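Local coordinates for N-alpha-acetyltransferase 38, NatC auxiliary subunit (Saccharomyces cerevisiae, PDB 6YGA), which serves as the small auxiliary subunit of the NatC complex, which acetylates the N-termini of nascent proteins beginning with methionine and a hydrophobic or amphipathic residue, at residues V29-V42 and G54-I66. Sequence-based numbering, arbitrary orientation.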
ATOM      1  N   VAL C  29      31.547  -8.068   9.914  1.00 66.19           N
ATOM      2  CA  VAL C  29      30.514  -7.600  10.828  1.00 63.84           C
ATOM      3  C   VAL C  29      30.282  -8.581  11.968  1.00 64.95           C
ATOM      4  O   VAL C  29      30.172  -8.175  13.126  1.00 66.18           O
ATOM      5  CB  VAL C  29      29.205  -7.332  10.054  1.00 60.17           C
ATOM      6  CG1 VAL C  29      28.057  -7.095  11.020  1.00 59.73           C
ATOM      7  CG2 VAL C  29      29.375  -6.150   9.125  1.00 58.49           C
ATOM      8  N   ALA C  30      30.200  -9.873  11.661  1.00 63.81           N
ATOM      9  CA  ALA C  30      29.954 -10.870  12.692  1.00 62.46           C
ATOM     10  C   ALA C  30      30.477 -12.223  12.231  1.00 62.72           C
ATOM     11  O   ALA C  30      30.557 -12.500  11.031  1.00 59.91           O
ATOM     12  CB  ALA C  30      28.461 -10.962  13.036  1.00 57.77           C
ATOM     13  N   VAL C  31      30.835 -13.054  13.207  1.00 65.86           N
ATOM     14  CA  VAL C  31      31.233 -14.439  12.980  1.00 68.77           C
ATOM     15  C   VAL C  31      30.614 -15.283  14.087  1.00 70.26           C
ATOM     16  O   VAL C  31      30.501 -14.832  15.231  1.00 68.91           O
ATOM     17  CB  VAL C  31      32.772 -14.598  12.935  1.00 71.10           C
ATOM     18  CG1 VAL C  31      33.408 -14.178  14.256  1.00 73.94           C
ATOM     19  CG2 VAL C  31      33.165 -16.027  12.574  1.00 70.29           C
ATOM     20  N   ASP C  32      30.180 -16.495  13.742  1.00 74.18           N
ATOM     21  CA  ASP C  32      29.547 -17.394  14.697  1.00 78.75           C
ATOM     22  C   ASP C  32      30.448 -18.600  14.966  1.00 82.37           C
ATOM     23  O   ASP C  32      31.600 -18.658  14.523  1.00 82.04           O
ATOM     24  CB  ASP C  32      28.159 -17.816  14.199  1.00 80.26           C
ATOM     25  CG  ASP C  32      28.208 -18.623  12.912  1.00 83.76           C
ATOM     26  OD1 ASP C  32      29.308 -18.801  12.348  1.00 85.31           O
ATOM     27  OD2 ASP C  32      27.133 -19.076  12.463  1.00 84.19           O
ATOM     28  N   ALA C  33      29.902 -19.580  15.690  1.00 85.01           N
ATOM     29  CA  ALA C  33      30.699 -20.723  16.120  1.00 89.75           C
ATOM     30  C   ALA C  33      31.079 -21.627  14.955  1.00 90.74           C
ATOM     31  O   ALA C  33      32.114 -22.302  15.007  1.00 93.80           O
ATOM     32  CB  ALA C  33      29.938 -21.519  17.181  1.00 90.95           C
ATOM     33  N   GLN C  34      30.264 -21.656  13.901  1.00 88.52           N
ATOM     34  CA  GLN C  34      30.514 -22.499  12.741  1.00 89.68           C
ATOM     35  C   GLN C  34      31.271 -21.768  11.634  1.00 87.98           C
ATOM     36  O   GLN C  34      31.275 -22.233  10.489  1.00 88.22           O
ATOM     37  CB  GLN C  34      29.192 -23.056  12.209  1.00 91.91           C
ATOM     38  CG  GLN C  34      28.378 -23.808  13.260  1.00 96.20           C
ATOM     39  CD  GLN C  34      29.135 -24.982  13.866  1.00101.46           C
ATOM     40  OE1 GLN C  34      29.262 -25.096  15.088  1.00103.19           O
ATOM     41  NE2 GLN C  34      29.636 -25.864  13.011  1.00103.09           N
HETATM   42  N   MSE C  35      31.906 -20.644  11.956  1.00 87.09           N
HETATM   43  CA  MSE C  35      32.691 -19.845  11.012  1.00 86.00           C
HETATM   44  C   MSE C  35      31.855 -19.293   9.857  1.00 81.09           C
HETATM   45  O   MSE C  35      32.381 -19.049   8.771  1.00 79.47           O
HETATM   46  CB  MSE C  35      33.873 -20.654  10.461  1.00 89.78           C
HETATM   47  CG  MSE C  35      35.115 -19.812  10.187  1.00 90.63           C
HETATM   48 SE   MSE C  35      36.567 -20.782   9.315  0.55 96.50          SE
HETATM   49  CE  MSE C  35      35.822 -20.908   7.517  1.00 95.75           C
ATOM     50  N   ASN C  36      30.557 -19.098  10.082  1.00 77.44           N
ATOM     51  CA  ASN C  36      29.758 -18.324   9.140  1.00 73.91           C
ATOM     52  C   ASN C  36      30.083 -16.847   9.320  1.00 70.51           C
ATOM     53  O   ASN C  36      30.044 -16.329  10.440  1.00 71.83           O
ATOM     54  CB  ASN C  36      28.264 -18.568   9.358  1.00 76.62           C
ATOM     55  CG  ASN C  36      27.892 -20.036   9.283  1.00 81.93           C
ATOM     56  OD1 ASN C  36      28.387 -20.772   8.431  1.00 84.33           O
ATOM     57  ND2 ASN C  36      27.020 -20.472  10.187  1.00 83.79           N
ATOM     58  N   LEU C  37      30.421 -16.169   8.228  1.00 68.15           N
ATOM     59  CA  LEU C  37      30.817 -14.771   8.282  1.00 66.46           C
ATOM     60  C   LEU C  37      29.726 -13.886   7.697  1.00 64.16           C
ATOM     61  O   LEU C  37      29.029 -14.278   6.757  1.00 63.09           O
ATOM     62  CB  LEU C  37      32.123 -14.530   7.521  1.00 66.64           C
ATOM     63  CG  LEU C  37      33.259 -15.532   7.717  1.00 67.67           C
ATOM     64  CD1 LEU C  37      34.315 -15.322   6.651  1.00 68.39           C
ATOM     65  CD2 LEU C  37      33.862 -15.394   9.100  1.00 68.75           C
ATOM     66  N   LEU C  38      29.582 -12.693   8.264  1.00 62.32           N
ATOM     67  CA  LEU C  38      28.728 -11.650   7.716  1.00 61.06           C
ATOM     68  C   LEU C  38      29.605 -10.453   7.383  1.00 62.53           C
ATOM     69  O   LEU C  38      30.313  -9.940   8.255  1.00 63.89           O
ATOM     70  CB  LEU C  38      27.622 -11.253   8.700  1.00 59.59           C
ATOM     71  CG  LEU C  38      26.573 -10.255   8.201  1.00 57.08           C
ATOM     72  CD1 LEU C  38      25.759 -10.842   7.058  1.00 55.73           C
ATOM     73  CD2 LEU C  38      25.663  -9.812   9.343  1.00 55.81           C
ATOM     74  N   LEU C  39      29.567 -10.022   6.126  1.00 64.73           N
ATOM     75  CA  LEU C  39      30.437  -8.965   5.633  1.00 67.31           C
ATOM     76  C   LEU C  39      29.610  -7.806   5.091  1.00 68.59           C
ATOM     77  O   LEU C  39      28.572  -8.015   4.455  1.00 68.18           O
ATOM     78  CB  LEU C  39      31.369  -9.491   4.536  1.00 68.21           C
ATOM     79  CG  LEU C  39      32.336 -10.618   4.897  1.00 71.49           C
ATOM     80  CD1 LEU C  39      32.981 -11.180   3.641  1.00 72.57           C
ATOM     81  CD2 LEU C  39      33.396 -10.125   5.863  1.00 72.90           C
ATOM     82  N   ASP C  40      30.081  -6.588   5.342  1.00 71.37           N
ATOM     83  CA  ASP C  40      29.431  -5.372   4.878  1.00 72.79           C
ATOM     84  C   ASP C  40      30.308  -4.679   3.845  1.00 73.11           C
ATOM     85  O   ASP C  40      31.531  -4.848   3.825  1.00 74.12           O
ATOM     86  CB  ASP C  40      29.147  -4.414   6.041  1.00 74.29           C
ATOM     87  CG  ASP C  40      28.007  -3.450   5.746  1.00 75.40           C
ATOM     88  OD1 ASP C  40      27.440  -3.512   4.634  1.00 74.89           O
ATOM     89  OD2 ASP C  40      27.669  -2.636   6.632  1.00 76.46           O
ATOM     90  N   HIS C  41      29.661  -3.882   2.993  1.00 72.64           N
ATOM     91  CA  HIS C  41      30.330  -3.151   1.917  1.00 76.65           C
ATOM     92  C   HIS C  41      31.125  -4.101   1.021  1.00 75.30           C
ATOM     93  O   HIS C  41      32.256  -3.816   0.625  1.00 77.03           O
ATOM     94  CB  HIS C  41      31.223  -2.039   2.478  1.00 83.83           C
ATOM     95  CG  HIS C  41      30.550  -1.194   3.517  1.00 88.17           C
ATOM     96  ND1 HIS C  41      29.449  -0.412   3.243  1.00 88.36           N
ATOM     97  CD2 HIS C  41      30.823  -1.008   4.831  1.00 90.21           C
ATOM     98  CE1 HIS C  41      29.071   0.217   4.342  1.00 88.32           C
ATOM     99  NE2 HIS C  41      29.889  -0.127   5.320  1.00 89.22           N
ATOM    100  N   VAL C  42      30.518  -5.243   0.698  1.00 73.11           N
ATOM    101  CA  VAL C  42      31.219  -6.296  -0.029  1.00 72.60           C
ATOM    102  C   VAL C  42      31.448  -5.871  -1.471  1.00 71.33           C
ATOM    103  O   VAL C  42      30.540  -5.358  -2.139  1.00 69.67           O
ATOM    104  CB  VAL C  42      30.430  -7.612   0.040  1.00 69.99           C
ATOM    105  CG1 VAL C  42      30.960  -8.613  -0.978  1.00 71.80           C
ATOM    106  CG2 VAL C  42      30.509  -8.195   1.431  1.00 68.97           C
ATOM    107  N   GLY C  54      26.901  -5.060  -1.146  1.00 62.29           N
ATOM    108  CA  GLY C  54      26.343  -4.644   0.134  1.00 61.52           C
ATOM    109  C   GLY C  54      26.638  -5.637   1.236  1.00 62.78           C
ATOM    110  O   GLY C  54      27.777  -6.080   1.403  1.00 65.61           O
ATOM    111  N   LEU C  55      25.608  -5.983   2.003  1.00 60.76           N
ATOM    112  CA  LEU C  55      25.751  -6.877   3.144  1.00 61.04           C
ATOM    113  C   LEU C  55      25.549  -8.316   2.685  1.00 61.49           C
ATOM    114  O   LEU C  55      24.465  -8.671   2.208  1.00 62.15           O
ATOM    115  CB  LEU C  55      24.747  -6.520   4.240  1.00 59.70           C
ATOM    116  CG  LEU C  55      24.895  -7.262   5.569  1.00 60.23           C
ATOM    117  CD1 LEU C  55      26.130  -6.787   6.325  1.00 60.59           C
ATOM    118  CD2 LEU C  55      23.645  -7.104   6.423  1.00 61.08           C
ATOM    119  N   VAL C  56      26.586  -9.140   2.834  1.00 62.32           N
ATOM    120  CA  VAL C  56      26.568 -10.529   2.390  1.00 63.32           C
ATOM    121  C   VAL C  56      27.029 -11.425   3.532  1.00 64.34           C
ATOM    122  O   VAL C  56      27.949 -11.072   4.280  1.00 65.04           O
ATOM    123  CB  VAL C  56      27.464 -10.743   1.149  1.00 64.84           C
ATOM    124  CG1 VAL C  56      27.164 -12.087   0.501  1.00 65.92           C
ATOM    125  CG2 VAL C  56      27.294  -9.610   0.147  1.00 65.35           C
ATOM    126  N   SER C  57      26.390 -12.585   3.666  1.00 64.51           N
ATOM    127  CA  SER C  57      26.831 -13.632   4.576  1.00 66.34           C
ATOM    128  C   SER C  57      27.402 -14.782   3.758  1.00 67.59           C
ATOM    129  O   SER C  57      26.845 -15.148   2.720  1.00 67.05           O
ATOM    130  CB  SER C  57      25.680 -14.134   5.458  1.00 65.43           C
ATOM    131  OG  SER C  57      24.835 -15.025   4.749  1.00 66.28           O
ATOM    132  N   VAL C  58      28.518 -15.337   4.214  1.00 70.37           N
ATOM    133  CA  VAL C  58      29.182 -16.434   3.524  1.00 72.29           C
ATOM    134  C   VAL C  58      29.162 -17.661   4.431  1.00 72.65           C
ATOM    135  O   VAL C  58      29.674 -17.613   5.553  1.00 72.03           O
ATOM    136  CB  VAL C  58      30.619 -16.076   3.104  1.00 76.70           C
ATOM    137  CG1 VAL C  58      30.593 -15.022   2.011  1.00 77.27           C
ATOM    138  CG2 VAL C  58      31.433 -15.569   4.280  1.00 79.08           C
ATOM    139  N   PRO C  59      28.550 -18.765   4.010  1.00 73.88           N
ATOM    140  CA  PRO C  59      28.544 -19.975   4.840  1.00 77.36           C
ATOM    141  C   PRO C  59      29.920 -20.625   4.891  1.00 83.23           C
ATOM    142  O   PRO C  59      30.864 -20.221   4.210  1.00 84.37           O
ATOM    143  CB  PRO C  59      27.520 -20.882   4.147  1.00 76.38           C
ATOM    144  CG  PRO C  59      26.705 -19.961   3.279  1.00 71.55           C
ATOM    145  CD  PRO C  59      27.651 -18.886   2.851  1.00 71.59           C
ATOM    146  N   ARG C  60      30.015 -21.666   5.721  1.00 87.20           N
ATOM    147  CA  ARG C  60      31.288 -22.352   5.927  1.00 93.32           C
ATOM    148  C   ARG C  60      31.800 -22.981   4.635  1.00 97.45           C
ATOM    149  O   ARG C  60      32.958 -22.781   4.250  1.00 99.08           O
ATOM    150  CB  ARG C  60      31.132 -23.416   7.014  1.00 97.97           C
ATOM    151  CG  ARG C  60      32.207 -24.486   6.986  1.00103.98           C
ATOM    152  CD  ARG C  60      31.881 -25.638   7.922  1.00108.50           C
ATOM    153  NE  ARG C  60      32.904 -26.679   7.861  1.00114.72           N
ATOM    154  CZ  ARG C  60      34.045 -26.641   8.542  1.00118.15           C
ATOM    155  NH1 ARG C  60      34.309 -25.612   9.335  1.00116.62           N
ATOM    156  NH2 ARG C  60      34.923 -27.626   8.428  1.00122.71           N
ATOM    157  N   ARG C  61      30.946 -23.751   3.956  1.00 99.78           N
ATOM    158  CA  ARG C  61      31.375 -24.472   2.762  1.00103.91           C
ATOM    159  C   ARG C  61      31.867 -23.529   1.671  1.00101.42           C
ATOM    160  O   ARG C  61      32.723 -23.906   0.864  1.00104.40           O
ATOM    161  CB  ARG C  61      30.224 -25.332   2.235  1.00108.27           C
ATOM    162  CG  ARG C  61      30.595 -26.253   1.084  1.00116.09           C
ATOM    163  CD  ARG C  61      29.398 -26.534   0.186  1.00119.42           C
ATOM    164  NE  ARG C  61      29.034 -25.372  -0.622  1.00118.88           N
ATOM    165  CZ  ARG C  61      28.086 -25.378  -1.555  1.00119.19           C
ATOM    166  NH1 ARG C  61      27.403 -26.487  -1.800  1.00122.83           N
ATOM    167  NH2 ARG C  61      27.822 -24.276  -2.244  1.00115.22           N
ATOM    168  N   SER C  62      31.352 -22.302   1.639  1.00 95.73           N
ATOM    169  CA  SER C  62      31.629 -21.398   0.531  1.00 91.69           C
ATOM    170  C   SER C  62      32.989 -20.721   0.623  1.00 89.82           C
ATOM    171  O   SER C  62      33.499 -20.249  -0.399  1.00 90.15           O
ATOM    172  CB  SER C  62      30.534 -20.334   0.448  1.00 87.38           C
ATOM    173  OG  SER C  62      29.289 -20.927   0.122  1.00 86.92           O
ATOM    174  N   VAL C  63      33.586 -20.660   1.806  1.00 87.85           N
ATOM    175  CA  VAL C  63      34.814 -19.902   2.012  1.00 88.14           C
ATOM    176  C   VAL C  63      36.010 -20.775   1.653  1.00 93.35           C
ATOM    177  O   VAL C  63      36.233 -21.823   2.269  1.00 96.79           O
ATOM    178  CB  VAL C  63      34.913 -19.394   3.457  1.00 85.27           C
ATOM    179  CG1 VAL C  63      36.283 -18.803   3.727  1.00 85.89           C
ATOM    180  CG2 VAL C  63      33.825 -18.365   3.722  1.00 82.01           C
ATOM    181  N   LYS C  64      36.772 -20.348   0.645  1.00 93.96           N
ATOM    182  CA  LYS C  64      38.024 -21.022   0.323  1.00 96.75           C
ATOM    183  C   LYS C  64      39.142 -20.575   1.258  1.00 98.01           C
ATOM    184  O   LYS C  64      39.873 -21.407   1.806  1.00101.43           O
ATOM    185  CB  LYS C  64      38.405 -20.767  -1.138  1.00 98.05           C
ATOM    186  CG  LYS C  64      39.904 -20.772  -1.404  1.00103.49           C
ATOM    187  CD  LYS C  64      40.213 -20.718  -2.894  1.00105.96           C
ATOM    188  CE  LYS C  64      41.684 -20.424  -3.148  1.00109.16           C
ATOM    189  NZ  LYS C  64      42.037 -19.020  -2.792  1.00107.42           N
ATOM    190  N   THR C  65      39.277 -19.266   1.466  1.00 97.08           N
ATOM    191  CA  THR C  65      40.338 -18.746   2.315  1.00 98.57           C
ATOM    192  C   THR C  65      39.950 -17.368   2.832  1.00 95.94           C
ATOM    193  O   THR C  65      39.086 -16.691   2.270  1.00 92.91           O
ATOM    194  CB  THR C  65      41.672 -18.672   1.567  1.00101.99           C
ATOM    195  OG1 THR C  65      42.692 -18.207   2.458  1.00104.19           O
ATOM    196  CG2 THR C  65      41.564 -17.718   0.389  1.00100.83           C
ATOM    197  N   ILE C  66      40.609 -16.965   3.914  1.00110.08           N
ATOM    198  CA  ILE C  66      40.418 -15.658   4.530  1.00107.54           C
ATOM    199  C   ILE C  66      41.778 -14.984   4.633  1.00111.40           C
ATOM    200  O   ILE C  66      42.724 -15.565   5.178  1.00117.80           O
ATOM    201  CB  ILE C  66      39.754 -15.776   5.916  1.00105.63           C
ATOM    202  CG1 ILE C  66      38.396 -16.469   5.799  1.00 99.20           C
ATOM    203  CG2 ILE C  66      39.580 -14.404   6.546  1.00104.74           C
ATOM    204  CD1 ILE C  66      37.730 -16.732   7.132  1.00 94.70           C
TER
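The carbonyl oxygen of Val56 takes the N-H of Leu39 in a short, nearly linear bond (N to O 2.7 Å, 173° at the hydrogen), and the CA-H of Leu38 leans on the same oxygen. The return bond runs from Val56 N to Leu39 O, and Leu37 pairs in the same two-way fashion with Val58, so strands 37-39 and 56-58 lie antiparallel, their axes 4.6 Å apart. Beyond the corner at residues 40 and 41, Val42 N reaches a lone pair of Gly54 O (3.0 Å); Gly54 has a positive phi, which glycine adopts easily.

Leu37, Leu39, Val42, Val56 and Val58 share a face whose apolar chains suit burial against Leu24 and Leu28 of strand 23-32. Leu37 lays its CB against Val58 CG2 (3.5 Å), and its CG, anti to the carbonyl carbon (chi1 -44°), carries CD1 tip to tip with Ile66 CD1 (3.7 Å). Val42 CB meets Val56 CG2 (3.7 Å), the side chains crossing at about a right angle. On the other face Leu38 CD1 touches Ser57 CB (3.7 Å). At the corner Leu55, with CG anti to the backbone N (chi1 -173°), brings CD1 to 3.3 Å from Leu39 O, beside Leu38 CG and Asp40 CB.

Two acceptor oxygens suit Asp32 to bracing its type I turn (Asp32 to Met35): OD1 takes Asn36 N, and OD2 takes Asn36 ND2 and a salt bridge from Arg37 of the Naa30 subunit. Val56 and Ser57 pair with a strand of the Naa35 subunit. Backbone bonds and an apolar face thus hold the Sm-like sheet together, while edge strands and the Asp32 loop meet both partners through strand pairing, polar bonds and packing.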